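Long-range contacts in Carboxylesterase/phospholipase family protein (Francisella tularensis subsp. tularensis, PDB 4F21), which probably hydrolyses carboxylic ester bonds as a serine hydrolase of the alpha/beta-hydrolase superfamily: residues A[187-192]-A[219-224]; A[120-125]-A[153-158]; A[29-34]-A[66-71]; A[142-147]-A[163-168]; A[180-185]-A[212-217]. All blocks are in the same frame, centred on the assembly; numbering follows the deposited sequence.

Contact 1 of 5, residues A[187-192]-A[219-224]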
# COMPACT_ATOMS: atom_id res chain seq x y z
N LEU A 187 6.81 -4.30 -3.25
CA LEU A 187 6.17 -5.57 -3.57
C LEU A 187 4.77 -5.32 -4.09
O LEU A 187 3.92 -4.78 -3.38
CB LEU A 187 6.11 -6.48 -2.35
CG LEU A 187 5.32 -7.78 -2.54
CD1 LEU A 187 5.98 -8.67 -3.59
CD2 LEU A 187 5.15 -8.52 -1.23
N VAL A 188 4.53 -5.71 -5.34
CA VAL A 188 3.20 -5.64 -5.92
C VAL A 188 2.61 -7.04 -5.98
O VAL A 188 3.26 -7.97 -6.45
CB VAL A 188 3.25 -5.05 -7.35
CG1 VAL A 188 1.84 -4.82 -7.87
CG2 VAL A 188 4.04 -3.76 -7.36
N CYS A 189 1.39 -7.18 -5.48
CA CYS A 189 0.66 -8.44 -5.57
C CYS A 189 -0.71 -8.18 -6.18
O CYS A 189 -1.29 -7.12 -5.97
CB CYS A 189 0.51 -9.09 -4.19
SG CYS A 189 2.06 -9.53 -3.36
N HIS A 190 -1.23 -9.14 -6.94
CA HIS A 190 -2.52 -8.96 -7.59
C HIS A 190 -3.19 -10.26 -8.03
O HIS A 190 -2.52 -11.20 -8.45
CB HIS A 190 -2.40 -8.00 -8.78
CG HIS A 190 -3.62 -7.17 -9.02
ND1 HIS A 190 -3.64 -5.81 -8.84
CD2 HIS A 190 -4.88 -7.52 -9.39
CE1 HIS A 190 -4.85 -5.34 -9.11
NE2 HIS A 190 -5.62 -6.36 -9.44
N GLY A 191 -4.51 -10.30 -7.94
CA GLY A 191 -5.27 -11.48 -8.31
C GLY A 191 -5.59 -11.53 -9.79
O GLY A 191 -5.85 -10.51 -10.42
N THR A 192 -5.57 -12.74 -10.35
CA THR A 192 -5.80 -12.95 -11.77
C THR A 192 -7.29 -12.86 -12.13
O THR A 192 -7.65 -12.27 -13.15
CB THR A 192 -5.23 -14.31 -12.23
OG1 THR A 192 -3.80 -14.24 -12.20
CG2 THR A 192 -5.69 -14.64 -13.64
N LYS A 219 4.01 -10.00 -8.43
CA LYS A 219 3.59 -11.36 -8.11
C LYS A 219 2.07 -11.51 -8.23
O LYS A 219 1.33 -11.17 -7.32
CB LYS A 219 4.04 -11.73 -6.69
CG LYS A 219 5.50 -11.41 -6.42
CD LYS A 219 6.04 -12.21 -5.25
CE LYS A 219 7.55 -12.08 -5.17
NZ LYS A 219 8.14 -13.01 -4.17
N HIS A 220 1.62 -12.04 -9.37
CA HIS A 220 0.19 -12.29 -9.55
C HIS A 220 -0.18 -13.72 -9.19
O HIS A 220 0.64 -14.63 -9.33
CB HIS A 220 -0.28 -11.93 -10.96
CG HIS A 220 0.18 -12.89 -12.02
ND1 HIS A 220 1.14 -12.56 -12.95
CD2 HIS A 220 -0.21 -14.15 -12.31
CE1 HIS A 220 1.33 -13.59 -13.76
NE2 HIS A 220 0.53 -14.57 -13.39
N TYR A 221 -1.41 -13.92 -8.73
CA TYR A 221 -1.87 -15.23 -8.29
C TYR A 221 -3.06 -15.72 -9.12
O TYR A 221 -4.10 -15.08 -9.15
CB TYR A 221 -2.20 -15.21 -6.80
CG TYR A 221 -1.03 -14.80 -5.93
CD1 TYR A 221 -0.74 -13.46 -5.71
CD2 TYR A 221 -0.20 -15.75 -5.36
CE1 TYR A 221 0.34 -13.08 -4.93
CE2 TYR A 221 0.88 -15.38 -4.58
CZ TYR A 221 1.14 -14.04 -4.37
OH TYR A 221 2.22 -13.67 -3.59
N VAL A 222 -2.88 -16.85 -9.79
CA VAL A 222 -3.93 -17.40 -10.64
C VAL A 222 -5.13 -17.81 -9.78
O VAL A 222 -4.96 -18.24 -8.64
CB VAL A 222 -3.43 -18.62 -11.45
CG1 VAL A 222 -4.43 -18.99 -12.54
CG2 VAL A 222 -2.06 -18.33 -12.05
N GLY A 223 -6.32 -17.65 -10.33
CA GLY A 223 -7.53 -18.06 -9.65
C GLY A 223 -8.01 -17.06 -8.62
O GLY A 223 -9.21 -16.84 -8.47
N MET A 224 -7.07 -16.45 -7.91
CA MET A 224 -7.41 -15.50 -6.86
C MET A 224 -8.13 -14.28 -7.43
O MET A 224 -7.78 -13.78 -8.50
CB MET A 224 -6.16 -15.06 -6.10
CG MET A 224 -6.47 -14.40 -4.77
SD MET A 224 -5.01 -13.81 -3.92
CE MET A 224 -4.61 -12.38 -4.91
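Thr192 and Tyr221 meet where two parallel strands run out, and Thr192 gives up more surface here than any other residue of the pair. Strands 186-191 and 216-221, linked through helix 199-210, form a beta-alpha-beta unit at one margin of the alpha/beta-hydrolase sheet. The backbone N of Thr192 donates to Tyr221 O at 3.0 Å. A weak second bond joins Thr192 OG1 to that same Tyr221 O at 3.2 Å, so a single carbonyl is gripped twice by one residue. The hydroxyl gets there because OG1 lies beside its own backbone N, with chi1 at -70°; it also approaches the His220 imidazole obliquely.

Lys219 holds the other end of the pairing. Its N bonds to Val188 O at 2.9 Å, whereas its O receives His190 N at a longer 3.3 Å. Beyond CG the lysine chain is extended and crosses Leu187 at about a right angle, Lys219 CD touching Leu187 CD1 at 3.9 Å. The amino group goes on to a long, weak ion pair with Asp235, which also binds Tyr221 OH.

Between them His190 contributes mainly backbone: its O accepts Tyr221 N at 3.0 Å and a CA-H from His220. Its imidazole leads away from segment 219-224, bonds through NE2 to Leu197 O, and touches residues that probably make up the catalytic triad. Past the strand end, the Met224 chain bends at chi3 (73°) and lays CE 3.6 Å from Gly191 CA.

Contact 2 of 5, residues A[120-125]-A[153-158]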
# COMPACT_ATOMS: atom_id res chain seq x y z
N LEU A 120 1.60 10.22 10.46
CA LEU A 120 1.85 8.95 11.13
C LEU A 120 3.33 8.59 11.04
O LEU A 120 3.94 8.23 12.05
CB LEU A 120 1.00 7.83 10.52
CG LEU A 120 -0.37 7.55 11.15
CD1 LEU A 120 -1.13 6.52 10.31
CD2 LEU A 120 -0.21 7.06 12.58
N ILE A 121 3.90 8.73 9.85
CA ILE A 121 5.31 8.42 9.68
C ILE A 121 6.12 9.36 10.55
O ILE A 121 7.00 8.93 11.30
CB ILE A 121 5.77 8.54 8.21
CG1 ILE A 121 4.93 7.64 7.31
CG2 ILE A 121 7.24 8.17 8.09
CD1 ILE A 121 5.26 7.78 5.85
N ASP A 122 5.78 10.65 10.49
CA ASP A 122 6.47 11.67 11.27
C ASP A 122 6.32 11.38 12.75
O ASP A 122 7.11 11.84 13.57
CB ASP A 122 5.93 13.07 10.94
CG ASP A 122 6.53 13.66 9.67
OD1 ASP A 122 7.65 13.24 9.28
OD2 ASP A 122 5.89 14.55 9.08
N SER A 123 5.29 10.61 13.10
CA SER A 123 5.02 10.28 14.49
C SER A 123 5.85 9.07 14.93
O SER A 123 6.23 8.97 16.09
CB SER A 123 3.53 10.01 14.70
OG SER A 123 3.23 9.79 16.06
N GLN A 124 6.14 8.18 13.98
CA GLN A 124 6.91 6.97 14.29
C GLN A 124 8.41 7.26 14.28
O GLN A 124 9.18 6.60 14.96
CB GLN A 124 6.59 5.85 13.30
CG GLN A 124 5.28 5.14 13.57
CD GLN A 124 5.32 4.34 14.87
OE1 GLN A 124 6.34 3.78 15.23
NE2 GLN A 124 4.19 4.31 15.57
N VAL A 125 8.80 8.26 13.49
CA VAL A 125 10.20 8.66 13.41
C VAL A 125 10.65 9.28 14.72
O VAL A 125 11.63 8.84 15.32
CB VAL A 125 10.45 9.66 12.26
CG1 VAL A 125 11.86 10.21 12.32
CG2 VAL A 125 10.18 9.00 10.92
N SER A 153 7.22 10.92 -0.59
CA SER A 153 7.80 11.10 0.73
C SER A 153 9.15 11.79 0.60
O SER A 153 10.03 11.31 -0.10
CB SER A 153 7.96 9.76 1.43
OG SER A 153 8.59 9.89 2.69
N GLN A 154 9.29 12.93 1.27
CA GLN A 154 10.52 13.70 1.21
C GLN A 154 11.67 12.98 1.91
O GLN A 154 12.82 13.40 1.80
CB GLN A 154 10.31 15.09 1.84
CG GLN A 154 8.84 15.48 2.03
CD GLN A 154 8.24 14.92 3.31
OE1 GLN A 154 8.91 14.25 4.09
NE2 GLN A 154 6.96 15.21 3.53
N ARG A 155 11.36 11.90 2.62
CA ARG A 155 12.37 11.15 3.35
C ARG A 155 12.43 9.66 2.98
O ARG A 155 11.50 9.12 2.37
CB ARG A 155 12.19 11.32 4.86
CG ARG A 155 10.78 11.67 5.28
CD ARG A 155 9.95 10.44 5.54
NE ARG A 155 8.57 10.79 5.84
CZ ARG A 155 8.16 11.24 7.02
NH1 ARG A 155 6.88 11.54 7.20
NH2 ARG A 155 9.02 11.39 8.01
N LYS A 156 13.53 9.02 3.36
CA LYS A 156 13.80 7.64 2.98
C LYS A 156 12.95 6.64 3.76
O LYS A 156 13.12 6.46 4.96
CB LYS A 156 15.29 7.33 3.17
CG LYS A 156 15.68 5.90 2.84
CD LYS A 156 15.58 5.62 1.35
CE LYS A 156 15.41 4.13 1.09
NZ LYS A 156 16.39 3.30 1.87
N LEU A 157 12.03 5.98 3.05
CA LEU A 157 11.16 4.99 3.67
C LEU A 157 11.67 3.57 3.46
O LEU A 157 12.73 3.37 2.88
CB LEU A 157 9.73 5.14 3.17
CG LEU A 157 9.02 6.40 3.69
CD1 LEU A 157 7.63 6.52 3.11
CD2 LEU A 157 8.98 6.38 5.22
N GLY A 158 10.90 2.58 3.92
CA GLY A 158 11.39 1.22 4.00
C GLY A 158 10.88 0.26 2.95
O GLY A 158 11.58 -0.68 2.55
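Arg155 points its guanidinium at Asp122 in a salt bridge in which one carboxylate oxygen serves both terminal nitrogens. Arg155 NH2 lies 2.6 Å from Asp122 OD1, and Arg155 NH1 is 2.8 Å from that same Asp122 OD1; both hydrogen bonds are weak because the N-H directions are far from straight. The two flat groups are turned 55° against each other, and OD1 sits at the guanidinium edge. The arginine reaches this place through a nearly eclipsed first torsion (chi1 25°), a bend at chi2 (89°) and an extended chi3.

Below the charge lies an apolar seat. Ile121 CG2 stands 3.4 Å above the guanidinium plane, over its centre, a position set by CG2 being anti to the isoleucine's backbone N. The arrangement fastens helix 111-126, one of the helices packed on the alpha/beta-hydrolase sheet, to the loop between helix 144-150 and strand 159-163. Deeper in, Ile121 and Leu157 reach toward each other tip to tip, Ile121 CD1 meeting Leu157 CD1 at 3.8 Å. Within the loop, Ser153 OG bonds to Arg155 O and lies in plane at the guanidinium edge, where it takes a weak bond from Arg155 NE; NH1 has a further weak partner in Asn118.

Contact 3 of 5, residues A[29-34]-A[66-71]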
# COMPACT_ATOMS: atom_id res chain seq x y z
N LEU A 29 -2.92 -0.71 17.44
CA LEU A 29 -1.47 -0.70 17.57
C LEU A 29 -0.97 -1.98 18.22
O LEU A 29 -1.37 -2.32 19.33
CB LEU A 29 -1.02 0.53 18.35
CG LEU A 29 0.42 1.00 18.12
CD1 LEU A 29 0.51 2.51 18.25
CD2 LEU A 29 1.36 0.31 19.09
N MET A 30 -0.09 -2.69 17.51
CA MET A 30 0.55 -3.87 18.07
C MET A 30 1.99 -3.57 18.45
O MET A 30 2.83 -3.30 17.59
CB MET A 30 0.49 -5.04 17.10
CG MET A 30 -0.87 -5.70 16.97
SD MET A 30 -0.79 -7.23 16.01
CE MET A 30 -2.51 -7.72 16.00
N GLU A 31 2.27 -3.61 19.75
CA GLU A 31 3.62 -3.41 20.24
C GLU A 31 4.34 -4.75 20.28
O GLU A 31 3.80 -5.74 20.77
CB GLU A 31 3.60 -2.78 21.63
CG GLU A 31 4.82 -1.94 21.95
CD GLU A 31 4.97 -0.76 21.01
OE1 GLU A 31 6.02 -0.65 20.35
OE2 GLU A 31 4.03 0.06 20.94
N PRO A 32 5.57 -4.80 19.73
CA PRO A 32 6.30 -6.06 19.60
C PRO A 32 6.77 -6.60 20.95
O PRO A 32 6.83 -5.85 21.92
CB PRO A 32 7.49 -5.68 18.72
CG PRO A 32 7.71 -4.24 19.02
CD PRO A 32 6.35 -3.66 19.23
N ALA A 33 7.10 -7.89 20.99
CA ALA A 33 7.57 -8.53 22.21
C ALA A 33 8.86 -7.90 22.72
O ALA A 33 8.95 -7.50 23.88
CB ALA A 33 7.76 -10.03 21.98
N LYS A 34 9.86 -7.81 21.85
CA LYS A 34 11.10 -7.11 22.19
C LYS A 34 10.96 -5.64 21.81
O LYS A 34 9.88 -5.19 21.42
CB LYS A 34 12.30 -7.74 21.47
CG LYS A 34 12.54 -9.20 21.82
CD LYS A 34 13.77 -9.75 21.10
CE LYS A 34 14.00 -11.21 21.44
NZ LYS A 34 15.20 -11.75 20.75
N GLU A 66 10.65 -7.57 17.01
CA GLU A 66 11.02 -6.16 16.91
C GLU A 66 10.21 -5.39 15.87
O GLU A 66 10.73 -4.48 15.23
CB GLU A 66 12.51 -6.04 16.58
CG GLU A 66 13.42 -6.83 17.49
CD GLU A 66 14.88 -6.60 17.20
OE1 GLU A 66 15.42 -5.56 17.64
OE2 GLU A 66 15.50 -7.44 16.52
N ILE A 67 8.94 -5.74 15.71
CA ILE A 67 8.10 -5.09 14.70
C ILE A 67 6.79 -4.53 15.27
O ILE A 67 5.93 -5.28 15.72
CB ILE A 67 7.78 -6.04 13.52
CG1 ILE A 67 9.08 -6.50 12.85
CG2 ILE A 67 6.89 -5.35 12.50
CD1 ILE A 67 8.86 -7.43 11.69
N ARG A 68 6.66 -3.20 15.24
CA ARG A 68 5.43 -2.53 15.63
C ARG A 68 4.46 -2.52 14.46
O ARG A 68 4.84 -2.23 13.33
CB ARG A 68 5.71 -1.09 16.06
CG ARG A 68 4.45 -0.29 16.37
CD ARG A 68 4.76 1.18 16.61
NE ARG A 68 5.47 1.41 17.86
CZ ARG A 68 6.77 1.67 17.95
NH1 ARG A 68 7.51 1.73 16.85
NH2 ARG A 68 7.34 1.86 19.13
N PHE A 69 3.19 -2.81 14.73
CA PHE A 69 2.19 -2.78 13.67
C PHE A 69 1.18 -1.65 13.84
O PHE A 69 0.59 -1.49 14.92
CB PHE A 69 1.47 -4.13 13.55
CG PHE A 69 2.23 -5.16 12.75
CD1 PHE A 69 3.06 -6.07 13.36
CD2 PHE A 69 2.10 -5.20 11.37
CE1 PHE A 69 3.75 -7.02 12.62
CE2 PHE A 69 2.78 -6.14 10.62
CZ PHE A 69 3.61 -7.05 11.25
N ILE A 70 0.99 -0.88 12.77
CA ILE A 70 0.05 0.24 12.77
C ILE A 70 -1.13 -0.01 11.83
O ILE A 70 -0.94 -0.11 10.62
CB ILE A 70 0.74 1.54 12.35
CG1 ILE A 70 1.90 1.86 13.28
CG2 ILE A 70 -0.25 2.70 12.33
CD1 ILE A 70 1.48 2.01 14.72
N PHE A 71 -2.33 -0.12 12.39
CA PHE A 71 -3.55 -0.33 11.61
C PHE A 71 -4.51 0.86 11.73
O PHE A 71 -5.43 0.82 12.55
CB PHE A 71 -4.28 -1.59 12.07
CG PHE A 71 -3.65 -2.87 11.62
CD1 PHE A 71 -3.96 -3.41 10.38
CD2 PHE A 71 -2.77 -3.55 12.44
CE1 PHE A 71 -3.39 -4.59 9.97
CE2 PHE A 71 -2.20 -4.73 12.03
CZ PHE A 71 -2.50 -5.26 10.79
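Met30 and Phe69 face each other as an antiparallel hydrogen-bonded pair, the tightest part of this contact. Met30 N donates to Phe69 O at 2.9 Å, and the return bond from Phe69 N to Met30 O has the same length. Their CB atoms lie 3.8 Å apart on one face of the sheet, and both side chains also touch Val57. On the other face Leu29 and Ile70 run side by side in the same direction, with Leu29 CD1 against Ile70 CD1 at 3.7 Å.

The pairing attaches strand 27-30, an edge strand and the antiparallel member of an otherwise parallel alpha/beta-hydrolase sheet, to strand 67-72. Beyond Met30 the regular bonding stops. Pro32 still presses its ring onto the backbone, with CB 3.3 Å from Ile67 N, but the flanking side chains are looser and more open to solvent. Glu31 first heads away from the strand, then bends at chi2 (62°) to bring OE1 within 3.1 Å of Arg68 NH2. This salt bridge is made alongside, the carboxylate and guanidinium planes 67° apart; exposed Glu31 thus meets an arginine that is itself buried. At the far end Lys34 CB lies 4.2 Å from Glu66 CG. The Glu66 carboxylate pairs with Arg37, while Lys34 NZ stays 6.0 Å from Glu66 OE2; their charged atoms are not in contact, so any attraction is probably weak.

Contact 4 of 5, residues A[142-147]-A[163-168]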
# COMPACT_ATOMS: atom_id res chain seq x y z
N GLY A 142 -6.95 1.03 -0.24
CA GLY A 142 -5.88 1.58 0.56
C GLY A 142 -4.54 1.59 -0.13
O GLY A 142 -3.71 2.47 0.13
N GLY A 143 -4.32 0.63 -1.02
CA GLY A 143 -3.04 0.46 -1.69
C GLY A 143 -2.54 1.68 -2.44
O GLY A 143 -1.35 1.80 -2.73
N ILE A 144 -3.46 2.59 -2.75
CA ILE A 144 -3.13 3.83 -3.43
C ILE A 144 -2.32 4.76 -2.53
O ILE A 144 -1.34 5.38 -2.96
CB ILE A 144 -4.41 4.57 -3.86
CG1 ILE A 144 -5.38 3.60 -4.54
CG2 ILE A 144 -4.08 5.74 -4.76
CD1 ILE A 144 -6.82 4.06 -4.55
N ILE A 145 -2.72 4.83 -1.26
CA ILE A 145 -2.16 5.81 -0.32
C ILE A 145 -0.81 5.36 0.25
O ILE A 145 -0.19 6.08 1.03
CB ILE A 145 -3.15 6.10 0.82
CG1 ILE A 145 -4.59 6.12 0.28
CG2 ILE A 145 -2.85 7.44 1.49
CD1 ILE A 145 -4.88 7.26 -0.66
N ALA A 146 -0.36 4.17 -0.14
CA ALA A 146 0.92 3.66 0.34
C ALA A 146 2.03 3.94 -0.67
O ALA A 146 3.12 4.39 -0.31
CB ALA A 146 0.83 2.17 0.62
N THR A 147 1.73 3.66 -1.94
CA THR A 147 2.69 3.86 -3.01
C THR A 147 2.94 5.35 -3.22
O THR A 147 4.05 5.83 -2.97
CB THR A 147 2.21 3.21 -4.33
OG1 THR A 147 2.16 1.79 -4.16
CG2 THR A 147 3.15 3.53 -5.47
N LEU A 163 -1.22 -4.28 -2.83
CA LEU A 163 -2.00 -5.51 -2.91
C LEU A 163 -3.36 -5.22 -3.53
O LEU A 163 -4.19 -4.54 -2.92
CB LEU A 163 -2.20 -6.10 -1.51
CG LEU A 163 -0.96 -6.32 -0.64
CD1 LEU A 163 -1.31 -6.17 0.83
CD2 LEU A 163 -0.38 -7.70 -0.90
N SER A 164 -3.56 -5.72 -4.74
CA SER A 164 -4.84 -5.59 -5.45
C SER A 164 -5.23 -4.14 -5.67
O SER A 164 -6.39 -3.78 -5.52
CB SER A 164 -5.94 -6.32 -4.68
OG SER A 164 -5.49 -7.59 -4.25
N THR A 165 -4.26 -3.31 -6.04
CA THR A 165 -4.49 -1.88 -6.15
C THR A 165 -4.01 -1.26 -7.47
O THR A 165 -2.89 -1.50 -7.92
CB THR A 165 -3.81 -1.12 -4.99
OG1 THR A 165 -4.32 -1.61 -3.74
CG2 THR A 165 -4.10 0.35 -5.10
N TYR A 166 -4.88 -0.46 -8.07
CA TYR A 166 -4.55 0.26 -9.30
C TYR A 166 -3.88 1.59 -8.99
O TYR A 166 -3.70 1.95 -7.83
CB TYR A 166 -5.81 0.46 -10.15
CG TYR A 166 -6.83 1.44 -9.59
CD1 TYR A 166 -7.19 1.42 -8.25
CD2 TYR A 166 -7.43 2.38 -10.41
CE1 TYR A 166 -8.11 2.32 -7.74
CE2 TYR A 166 -8.36 3.28 -9.92
CZ TYR A 166 -8.70 3.24 -8.58
OH TYR A 166 -9.62 4.14 -8.09
N LEU A 167 -3.50 2.33 -10.03
CA LEU A 167 -2.79 3.59 -9.86
C LEU A 167 -3.56 4.75 -10.48
O LEU A 167 -3.32 5.11 -11.63
CB LEU A 167 -1.39 3.49 -10.48
CG LEU A 167 -0.26 4.27 -9.82
CD1 LEU A 167 -0.25 4.05 -8.32
CD2 LEU A 167 1.08 3.87 -10.42
N PRO A 168 -4.49 5.34 -9.71
CA PRO A 168 -5.36 6.42 -10.20
C PRO A 168 -4.68 7.78 -10.16
O PRO A 168 -3.68 7.94 -9.46
CB PRO A 168 -6.51 6.41 -9.19
CG PRO A 168 -5.85 6.01 -7.93
CD PRO A 168 -4.79 5.01 -8.31
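Ile144 packs against three residues of segment 163-168: its CG1, CG2 and CD1 have Thr165, Pro168 and Tyr166 as nearest neighbours. The Ile144 and Thr165 side chains cross at about a right angle, Ile144 CG1 lying 3.5 Å from Thr165 CG2. CG2, anti to the isoleucine's backbone N, rests on the proline ring with Pro168 CG at 3.6 Å. The tip, Ile144 CD1, approaches the tyrosine ring obliquely and lies 3.9 Å from Tyr166 CE1. Beside it Gly143 has no side chain, which lets Thr165 OG1 come within 3.2 Å of Gly143 CA, while Thr165 CG2 is lodged 3.3 Å from Ile144 N. A thinner contact joins Thr147 CG2 to Leu167 CD1.

A second shell fixes these groups. Thr165 OG1 has two backbone acceptors in reach, Ser140 O and Leu163 O, and its single proton can serve either. Ser140 is probably the nucleophile of a Ser-His-Asp triad, and its place between strand 134-139 and helix 144-150 is consistent with the nucleophile elbow of alpha/beta hydrolases. Tyr166 holds CG in the crowded position between backbone N and carbonyl carbon (chi1 69°); Pro168 CD covers one face of its ring, 4.1 Å above the centre, and its hydroxyl is bonded to Asn82.

The whole contact is buried near the middle of the chain. It sets the N-terminal part of helix 144-150 and the residues before it against the loop that leaves strand 159-163 for helix 170-173, while helix 199-210 packs nearby through Leu205 on Leu167 and Leu209 on Thr147.

Contact 5 of 5, residues A[180-185]-A[212-217]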
# COMPACT_ATOMS: atom_id res chain seq x y z
N ILE A 180 14.41 10.16 -3.92
CA ILE A 180 15.06 9.74 -2.69
C ILE A 180 14.73 8.29 -2.34
O ILE A 180 15.45 7.65 -1.57
CB ILE A 180 14.67 10.66 -1.50
CG1 ILE A 180 13.33 10.24 -0.89
CG2 ILE A 180 14.61 12.12 -1.95
N ASN A 181 13.66 7.76 -2.93
CA ASN A 181 13.23 6.39 -2.67
C ASN A 181 13.19 5.55 -3.93
O ASN A 181 12.69 4.43 -3.92
CB ASN A 181 11.83 6.37 -2.06
CG ASN A 181 11.84 6.23 -0.55
OD1 ASN A 181 12.66 5.49 0.01
ND2 ASN A 181 10.93 6.93 0.12
N LYS A 182 13.70 6.11 -5.03
CA LYS A 182 13.79 5.37 -6.28
C LYS A 182 14.71 4.16 -6.16
O LYS A 182 15.92 4.27 -6.33
CB LYS A 182 14.25 6.28 -7.43
CG LYS A 182 13.15 7.20 -7.93
CD LYS A 182 13.57 7.92 -9.20
CE LYS A 182 12.53 8.95 -9.61
NZ LYS A 182 12.97 9.76 -10.77
N GLY A 183 14.12 3.02 -5.84
CA GLY A 183 14.87 1.80 -5.66
C GLY A 183 14.61 1.16 -4.31
O GLY A 183 15.28 0.20 -3.93
N LEU A 184 13.63 1.69 -3.58
CA LEU A 184 13.23 1.08 -2.32
C LEU A 184 12.45 -0.19 -2.62
O LEU A 184 11.78 -0.27 -3.65
CB LEU A 184 12.39 2.05 -1.47
CG LEU A 184 10.86 2.00 -1.58
CD1 LEU A 184 10.23 2.76 -0.44
CD2 LEU A 184 10.39 2.56 -2.91
N PRO A 185 12.54 -1.19 -1.73
CA PRO A 185 11.84 -2.47 -1.90
C PRO A 185 10.32 -2.32 -2.06
O PRO A 185 9.63 -2.01 -1.09
CB PRO A 185 12.16 -3.20 -0.60
CG PRO A 185 13.48 -2.67 -0.21
CD PRO A 185 13.45 -1.22 -0.58
N SER A 212 9.11 4.70 -13.87
CA SER A 212 9.23 5.87 -13.01
C SER A 212 10.57 5.88 -12.29
O SER A 212 11.01 6.92 -11.80
CB SER A 212 8.09 5.91 -12.00
OG SER A 212 8.20 7.04 -11.15
N GLY A 213 11.20 4.71 -12.20
CA GLY A 213 12.49 4.59 -11.54
C GLY A 213 12.42 3.73 -10.29
O GLY A 213 13.40 3.58 -9.57
N PHE A 214 11.24 3.15 -10.04
CA PHE A 214 11.05 2.28 -8.89
C PHE A 214 10.88 0.83 -9.33
O PHE A 214 9.81 0.43 -9.80
CB PHE A 214 9.81 2.71 -8.10
CG PHE A 214 9.89 4.11 -7.54
CD1 PHE A 214 10.25 4.32 -6.22
CD2 PHE A 214 9.58 5.20 -8.34
CE1 PHE A 214 10.31 5.60 -5.71
CE2 PHE A 214 9.65 6.48 -7.83
CZ PHE A 214 10.01 6.69 -6.51
N ALA A 215 11.94 0.04 -9.17
CA ALA A 215 11.87 -1.38 -9.49
C ALA A 215 11.01 -2.11 -8.46
O ALA A 215 10.99 -1.74 -7.29
CB ALA A 215 13.27 -1.97 -9.53
N ASN A 216 10.30 -3.14 -8.91
CA ASN A 216 9.41 -3.88 -8.03
C ASN A 216 9.21 -5.32 -8.48
O ASN A 216 9.28 -5.63 -9.67
CB ASN A 216 8.05 -3.18 -7.93
CG ASN A 216 7.28 -3.18 -9.24
OD1 ASN A 216 6.60 -4.15 -9.58
ND2 ASN A 216 7.39 -2.08 -9.98
N GLU A 217 8.95 -6.20 -7.52
CA GLU A 217 8.58 -7.58 -7.81
C GLU A 217 7.09 -7.64 -8.08
O GLU A 217 6.28 -7.25 -7.24
CB GLU A 217 8.89 -8.49 -6.61
CG GLU A 217 10.36 -8.85 -6.44
CD GLU A 217 10.60 -9.61 -5.15
OE1 GLU A 217 10.05 -9.20 -4.10
OE2 GLU A 217 11.33 -10.63 -5.18
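Lys182 lies across Phe214 where a helix ends and the chain turns toward strand 216-221. Gly213, with positive phi (115°), forms the Schellman motif that closes this helix, the crossover helix of a beta-alpha-beta unit in the alpha/beta-hydrolase fold; the lysine packs along that cap.

Followed outward, the lysine first sets CB 3.5 Å from Gly213 O. With CG beside the backbone N (chi1 -76°), the chain then passes over the aromatic ring. Lys182 CG lies 3.8 Å from the centroid of the Phe214 ring, 25° off the normal, in a CH-pi contact shifted toward the rim. The rest of the chain is extended and drifts off the ring onto the helix end: CD is 3.8 Å from Ser212 O and CE closer, at 3.4 Å from the same Ser212 O. NZ stays 3.6 Å from Ser212 O, where a positive charge next to the carbonyl-rich end of a helix would probably be favourable.

The ring itself is held from other directions. Leu184 CD2 meets its edge, 3.8 Å from Phe214 CD1, and Ile151 and Ile186 pack around it. Lys182 and Gly183 are the middle residues of a tight turn, close to type II, closed by Leu184 N bonding to Asn181 O. Asn181 anchors the start of this turn, its side-chain amide bonded to Ala150 O and Leu157 N. The carbonyl oxygen of that turn also leans obliquely on the aromatic ring, Asn181 O lying 3.2 Å from Phe214 CE1.

In the fold
Contacts 1 and 3 sit at the two margins of one sheet, their centres about 27 Å apart, and both depend on backbone hydrogen bonds, parallel in one and antiparallel in the other. Contact 5 shares strand 216-221 with contact 1, but at its approach, where packing on an aromatic ring takes over. Contact 4 is the core member, entirely buried and mostly apolar, and joins contact 1 through Ser164 N and Cys189 O. Contact 2 lies further out than contact 4 and relies on charge above an apolar base; it touches contact 5 through the loop around Asn181. Salt bridges thus occur in the partly exposed contacts 2 and 3, not in the centre.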